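PDB 2NQL: Isomerase/lactonizing enzyme from Agrobacterium fabrum str. C58, which belongs to the enolase superfamily, pairing an alpha+beta capping domain with a TIM-barrel domain that holds a sodium ion in the model. Local coordinates for residues Val10-Gln15 / Arg51-Arg56; Leu304-Gly309 / Leu334-Gly339. All blocks are in the same frame, centred on the assembly; numbering follows the deposited sequence.

Contact 1 (Val10-Gln15 / Arg51-Arg56); sequences VFTLTQ and RSVLVR
The carbonyl oxygen of L13 is gripped by two donors. S52 N reaches L13 O at 3.1 Å, tilted 19° from the carbonyl plane, and a water donates to it as well. The same water donates to S52 OG, which is also bonded to E68. L13 N returns a bond to S52 O, and F11 and L54 form a second reciprocal pair, F11 N to L54 O at 2.8 Å. The two strands are thus antiparallel neighbours. On one face V10 CG1 meets V53 CG1 at 3.6 Å. On the other, L54 CD1 lies 4.1 Å from L13 CB. The edge of the F11 ring, at CE2 and CZ, comes over one face of the R56 guanidinium, the planes 82° apart, with F11 CZ 3.7 Å from R56 NH2. E9 holds that guanidinium by a salt bridge. At the far end R51 has CG opposite its backbone N (chi1 -172°), which lays the chain alongside T14. R51 CD passes 3.3 Å from T14 OG1, and a second water joins that hydroxyl to R51 NH1. R51 NE is bonded to G71 O. Within the N-terminal domain's antiparallel sheet, strand 64-70 flanks 50-59, and strand 386-387 flanks 5-15. Helix 75-90 covers the face of V10, T12 and R51.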
loop_
_atom_site.group_PDB
_atom_site.type_symbol
_atom_site.label_atom_id
_atom_site.label_comp_id
_atom_site.label_asym_id
_atom_site.label_seq_id
_atom_site.Cartn_x
_atom_site.Cartn_y
_atom_site.Cartn_z
ATOM N N VAL A 10 6.091 17.569 11.283
ATOM C CA VAL A 10 4.787 16.914 11.035
ATOM C C VAL A 10 3.785 17.249 12.133
ATOM O O VAL A 10 4.128 17.262 13.319
ATOM C CB VAL A 10 4.936 15.367 10.969
ATOM C CG1 VAL A 10 3.684 14.752 10.369
ATOM C CG2 VAL A 10 6.133 14.993 10.074
ATOM N N PHE A 11 2.540 17.497 11.716
ATOM C CA PHE A 11 1.465 17.887 12.624
ATOM C C PHE A 11 0.185 17.167 12.251
ATOM O O PHE A 11 0.023 16.720 11.117
ATOM C CB PHE A 11 1.146 19.380 12.525
ATOM C CG PHE A 11 2.316 20.277 12.781
ATOM C CD1 PHE A 11 2.600 20.717 14.074
ATOM C CD2 PHE A 11 3.091 20.733 11.718
ATOM C CE1 PHE A 11 3.684 21.588 14.309
ATOM C CE2 PHE A 11 4.192 21.597 11.949
ATOM C CZ PHE A 11 4.472 22.015 13.242
ATOM N N THR A 12 -0.721 17.066 13.221
ATOM C CA THR A 12 -2.126 16.788 12.904
ATOM C C THR A 12 -2.972 18.023 13.212
ATOM O O THR A 12 -2.625 18.842 14.065
ATOM C CB THR A 12 -2.695 15.603 13.699
ATOM O OG1 THR A 12 -2.427 15.797 15.094
ATOM C CG2 THR A 12 -2.037 14.308 13.210
ATOM N N LEU A 13 -4.048 18.150 12.464
ATOM C CA LEU A 13 -5.133 19.096 12.796
ATOM C C LEU A 13 -6.387 18.253 12.959
ATOM O O LEU A 13 -6.807 17.574 12.024
ATOM C CB LEU A 13 -5.278 20.127 11.666
ATOM C CG LEU A 13 -6.477 21.111 11.720
ATOM C CD1 LEU A 13 -6.555 21.740 13.083
ATOM C CD2 LEU A 13 -6.341 22.209 10.640
ATOM N N THR A 14 -6.964 18.294 14.155
ATOM C CA THR A 14 -8.129 17.487 14.486
ATOM C C THR A 14 -9.216 18.453 14.933
ATOM O O THR A 14 -8.957 19.326 15.756
ATOM C CB THR A 14 -7.848 16.519 15.668
ATOM O OG1 THR A 14 -6.637 15.793 15.415
ATOM C CG2 THR A 14 -8.984 15.511 15.827
ATOM N N GLN A 15 -10.411 18.295 14.370
ATOM C CA GLN A 15 -11.574 19.093 14.768
ATOM C C GLN A 15 -12.833 18.232 14.745
ATOM O O GLN A 15 -12.917 17.236 13.994
ATOM C CB GLN A 15 -11.779 20.254 13.796
ATOM C CG GLN A 15 -10.682 21.337 13.835
ATOM C CD GLN A 15 -11.211 22.676 13.419
ATOM O OE1 GLN A 15 -11.442 22.924 12.236
ATOM N NE2 GLN A 15 -11.442 23.537 14.383
ATOM N N ARG A 51 -9.718 14.954 10.652
ATOM C CA ARG A 51 -8.280 14.994 11.014
ATOM C C ARG A 51 -7.464 14.863 9.738
ATOM O O ARG A 51 -7.826 14.096 8.850
ATOM C CB ARG A 51 -7.922 13.844 11.982
ATOM C CG ARG A 51 -6.482 13.919 12.557
ATOM C CD ARG A 51 -6.322 12.962 13.745
ATOM N NE ARG A 51 -6.649 11.577 13.435
ATOM C CZ ARG A 51 -6.863 10.648 14.368
ATOM N NH1 ARG A 51 -6.819 10.960 15.675
ATOM N NH2 ARG A 51 -7.154 9.421 13.987
ATOM N N SER A 52 -6.379 15.614 9.644
ATOM C CA SER A 52 -5.463 15.405 8.527
ATOM C C SER A 52 -4.053 15.609 9.052
ATOM O O SER A 52 -3.856 16.129 10.160
ATOM C CB SER A 52 -5.751 16.384 7.380
ATOM O OG SER A 52 -5.607 17.722 7.802
ATOM N N VAL A 53 -3.076 15.200 8.247
ATOM C CA VAL A 53 -1.672 15.382 8.618
ATOM C C VAL A 53 -1.107 16.523 7.810
ATOM O O VAL A 53 -1.237 16.519 6.589
ATOM C CB VAL A 53 -0.836 14.086 8.330
ATOM C CG1 VAL A 53 0.708 14.392 8.391
ATOM C CG2 VAL A 53 -1.209 12.988 9.337
ATOM N N LEU A 54 -0.472 17.478 8.483
ATOM C CA LEU A 54 0.141 18.629 7.820
ATOM C C LEU A 54 1.659 18.545 7.936
ATOM O O LEU A 54 2.178 18.098 8.969
ATOM C CB LEU A 54 -0.332 19.929 8.490
ATOM C CG LEU A 54 -1.770 20.329 8.132
ATOM C CD1 LEU A 54 -2.289 21.312 9.172
ATOM C CD2 LEU A 54 -1.748 20.985 6.765
ATOM N N VAL A 55 2.365 19.002 6.901
ATOM C CA VAL A 55 3.846 19.057 6.962
ATOM C C VAL A 55 4.308 20.489 6.705
ATOM O O VAL A 55 3.882 21.095 5.732
ATOM C CB VAL A 55 4.496 18.103 5.913
ATOM C CG1 VAL A 55 6.010 18.344 5.830
ATOM C CG2 VAL A 55 4.234 16.647 6.311
ATOM N N ARG A 56 5.120 21.030 7.608
ATOM C CA ARG A 56 5.821 22.294 7.372
ATOM C C ARG A 56 7.284 22.001 7.058
ATOM O O ARG A 56 7.986 21.375 7.881
ATOM C CB ARG A 56 5.741 23.192 8.592
ATOM C CG ARG A 56 6.446 24.560 8.393
ATOM C CD ARG A 56 6.127 25.564 9.501
ATOM N NE ARG A 56 6.521 25.119 10.838
ATOM C CZ ARG A 56 5.994 25.581 11.967
ATOM N NH1 ARG A 56 5.042 26.523 11.945
ATOM N NH2 ARG A 56 6.426 25.128 13.122
HETATM O O HOH W 1 -7.730 18.719 9.247
HETATM O O HOH W 2 -6.191 13.471 17.016
#

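Contact 2 (Leu304-Gly309 / Leu334-Gly339); sequences LAAEHG and LSMLKG
M336 carries this contact from the loop side, and A306 receives it on the helix. M336 CG sits 3.4 Å from A306 CA and 3.5 Å from A306 N, so the second methylene of the chain, CG, presses on helix backbone. The A306 methyl lies alongside, its CB 3.9 Å from M336 CG. A305 CB is a little farther from M336 CG, at 4.4 Å. Beyond CG the side chain folds instead of extending. Bends at chi2 (-56°) and chi3 (-58°) carry it along the helix toward its C-terminal end. M336 SD lies 4.1 Å from A306 CA, and the terminal methyl arrives at G309, with M336 CE 3.6 Å from G309 C. S335 adds a smaller touch, its OG 3.7 Å from A306 CB. The contact between the segments is by van der Waals packing.

Backbone structure positions both partners. G309 leaves the helix with positive phi (59°) in a Schellman motif, and this turn brings its backbone beside the methionine methyl. Across from it, L334 to L337 form a type I beta turn with S335 and M336 at its corner, closed by L337 N bonding to L334 O. Strand 311-312 ties the two sides together. M336 and K338 have backbone hydrogen bonds to V312, and the side chains of A305 and M336 both rest on V312. K338 NZ forms a salt bridge with D311. A glycerol, probably from the crystallisation liquor, is hydrogen-bonded to S335 N.

The arrangement belongs to the outer layer of the TIM-barrel domain. It joins two successive alpha-to-beta connections, the end of helix 295-308 before strand 311-312 and the turn before strand 340-342. In a TIM barrel this is the N-terminal end of the strands, away from the active-site end.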
loop_
_atom_site.group_PDB
_atom_site.type_symbol
_atom_site.label_atom_id
_atom_site.label_comp_id
_atom_site.label_asym_id
_atom_site.label_seq_id
_atom_site.Cartn_x
_atom_site.Cartn_y
_atom_site.Cartn_z
ATOM N N LEU A 304 -1.195 10.655 -18.563
ATOM C CA LEU A 304 -1.683 9.361 -19.024
ATOM C C LEU A 304 -3.141 9.399 -19.493
ATOM O O LEU A 304 -3.501 8.738 -20.479
ATOM C CB LEU A 304 -1.478 8.277 -17.951
ATOM C CG LEU A 304 -1.816 6.847 -18.386
ATOM C CD1 LEU A 304 -0.952 6.426 -19.608
ATOM C CD2 LEU A 304 -1.629 5.876 -17.202
ATOM N N ALA A 305 -3.968 10.197 -18.811
ATOM C CA ALA A 305 -5.343 10.409 -19.249
ATOM C C ALA A 305 -5.398 11.073 -20.630
ATOM O O ALA A 305 -6.214 10.671 -21.477
ATOM C CB ALA A 305 -6.114 11.240 -18.227
ATOM N N ALA A 306 -4.541 12.075 -20.833
ATOM C CA ALA A 306 -4.410 12.760 -22.139
ATOM C C ALA A 306 -4.015 11.817 -23.265
ATOM O O ALA A 306 -4.539 11.927 -24.382
ATOM C CB ALA A 306 -3.439 13.950 -22.059
ATOM N N GLU A 307 -3.129 10.868 -22.963
ATOM C CA GLU A 307 -2.737 9.824 -23.924
ATOM C C GLU A 307 -3.882 8.956 -24.422
ATOM O O GLU A 307 -3.796 8.381 -25.513
ATOM C CB GLU A 307 -1.636 8.926 -23.351
ATOM C CG GLU A 307 -0.256 9.566 -23.314
ATOM C CD GLU A 307 0.722 8.809 -22.419
ATOM O OE1 GLU A 307 0.677 7.558 -22.397
ATOM O OE2 GLU A 307 1.539 9.469 -21.736
ATOM N N HIS A 308 -4.942 8.839 -23.627
ATOM C CA HIS A 308 -5.975 7.856 -23.874
ATOM C C HIS A 308 -7.357 8.480 -23.988
ATOM O O HIS A 308 -8.376 7.775 -24.058
ATOM C CB HIS A 308 -5.901 6.756 -22.816
ATOM C CG HIS A 308 -4.690 5.889 -22.962
ATOM N ND1 HIS A 308 -4.658 4.788 -23.791
ATOM C CD2 HIS A 308 -3.485 5.930 -22.342
ATOM C CE1 HIS A 308 -3.476 4.203 -23.694
ATOM N NE2 HIS A 308 -2.747 4.878 -22.822
ATOM N N GLY A 309 -7.374 9.817 -24.022
ATOM C CA GLY A 309 -8.602 10.590 -24.100
ATOM C C GLY A 309 -9.561 10.334 -22.958
ATOM O O GLY A 309 -10.766 10.289 -23.160
ATOM N N LEU A 334 -4.124 20.612 -16.722
ATOM C CA LEU A 334 -4.471 19.349 -17.374
ATOM C C LEU A 334 -5.450 19.546 -18.513
ATOM O O LEU A 334 -6.554 20.047 -18.314
ATOM C CB LEU A 334 -5.019 18.324 -16.368
ATOM C CG LEU A 334 -4.140 17.970 -15.150
ATOM C CD1 LEU A 334 -4.827 16.932 -14.224
ATOM C CD2 LEU A 334 -2.774 17.463 -15.590
ATOM N N SER A 335 -5.034 19.133 -19.710
ATOM C CA SER A 335 -5.858 19.237 -20.924
ATOM C C SER A 335 -7.171 18.453 -20.848
ATOM O O SER A 335 -8.182 18.864 -21.427
ATOM C CB SER A 335 -5.039 18.812 -22.143
ATOM O OG SER A 335 -4.728 17.427 -22.065
ATOM N N MET A 336 -7.165 17.338 -20.111
ATOM C CA MET A 336 -8.344 16.510 -19.964
ATOM C C MET A 336 -9.269 16.888 -18.788
ATOM O O MET A 336 -10.286 16.220 -18.569
ATOM C CB MET A 336 -7.927 15.042 -19.837
ATOM C CG MET A 336 -7.097 14.515 -20.993
ATOM S SD MET A 336 -7.926 14.744 -22.598
ATOM C CE MET A 336 -9.467 13.858 -22.412
ATOM N N LEU A 337 -8.917 17.935 -18.038
ATOM C CA LEU A 337 -9.774 18.406 -16.940
ATOM C C LEU A 337 -11.166 18.851 -17.404
ATOM O O LEU A 337 -11.294 19.752 -18.242
ATOM C CB LEU A 337 -9.116 19.538 -16.151
ATOM C CG LEU A 337 -9.893 19.900 -14.870
ATOM C CD1 LEU A 337 -9.523 18.932 -13.774
ATOM C CD2 LEU A 337 -9.559 21.296 -14.444
ATOM N N LYS A 338 -12.195 18.227 -16.839
ATOM C CA LYS A 338 -13.569 18.664 -17.062
ATOM C C LYS A 338 -14.144 19.492 -15.914
ATOM O O LYS A 338 -15.054 20.292 -16.110
ATOM C CB LYS A 338 -14.464 17.483 -17.413
ATOM C CG LYS A 338 -14.053 16.795 -18.724
ATOM C CD LYS A 338 -14.309 17.707 -19.932
ATOM C CE LYS A 338 -14.001 17.029 -21.251
ATOM N NZ LYS A 338 -12.517 16.964 -21.513
ATOM N N GLY A 339 -13.591 19.297 -14.723
ATOM C CA GLY A 339 -14.007 20.010 -13.516
ATOM C C GLY A 339 -13.552 19.203 -12.306
ATOM O O GLY A 339 -12.647 18.363 -12.420
#

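The two contacts belong to different parts of the enolase-superfamily fold. Contact 1 pairs two strands in the sheet of the capping domain, while contact 2 joins a helix end to a loop on the TIM barrel. Their centres are 31 Å apart and their nearest atoms about 21 Å, so they do not touch. They lie on opposite sides of the chain's centre: the centre of contact 1 is about 16 Å, and that of contact 2 about 17 Å, from the centre of the chain. Contact 1 is mostly buried and built on backbone bonds. Contact 2 is a surface contact made by packing. The sodium ion is bound by E240 and E266, and none of the four segments supplies either of these residues.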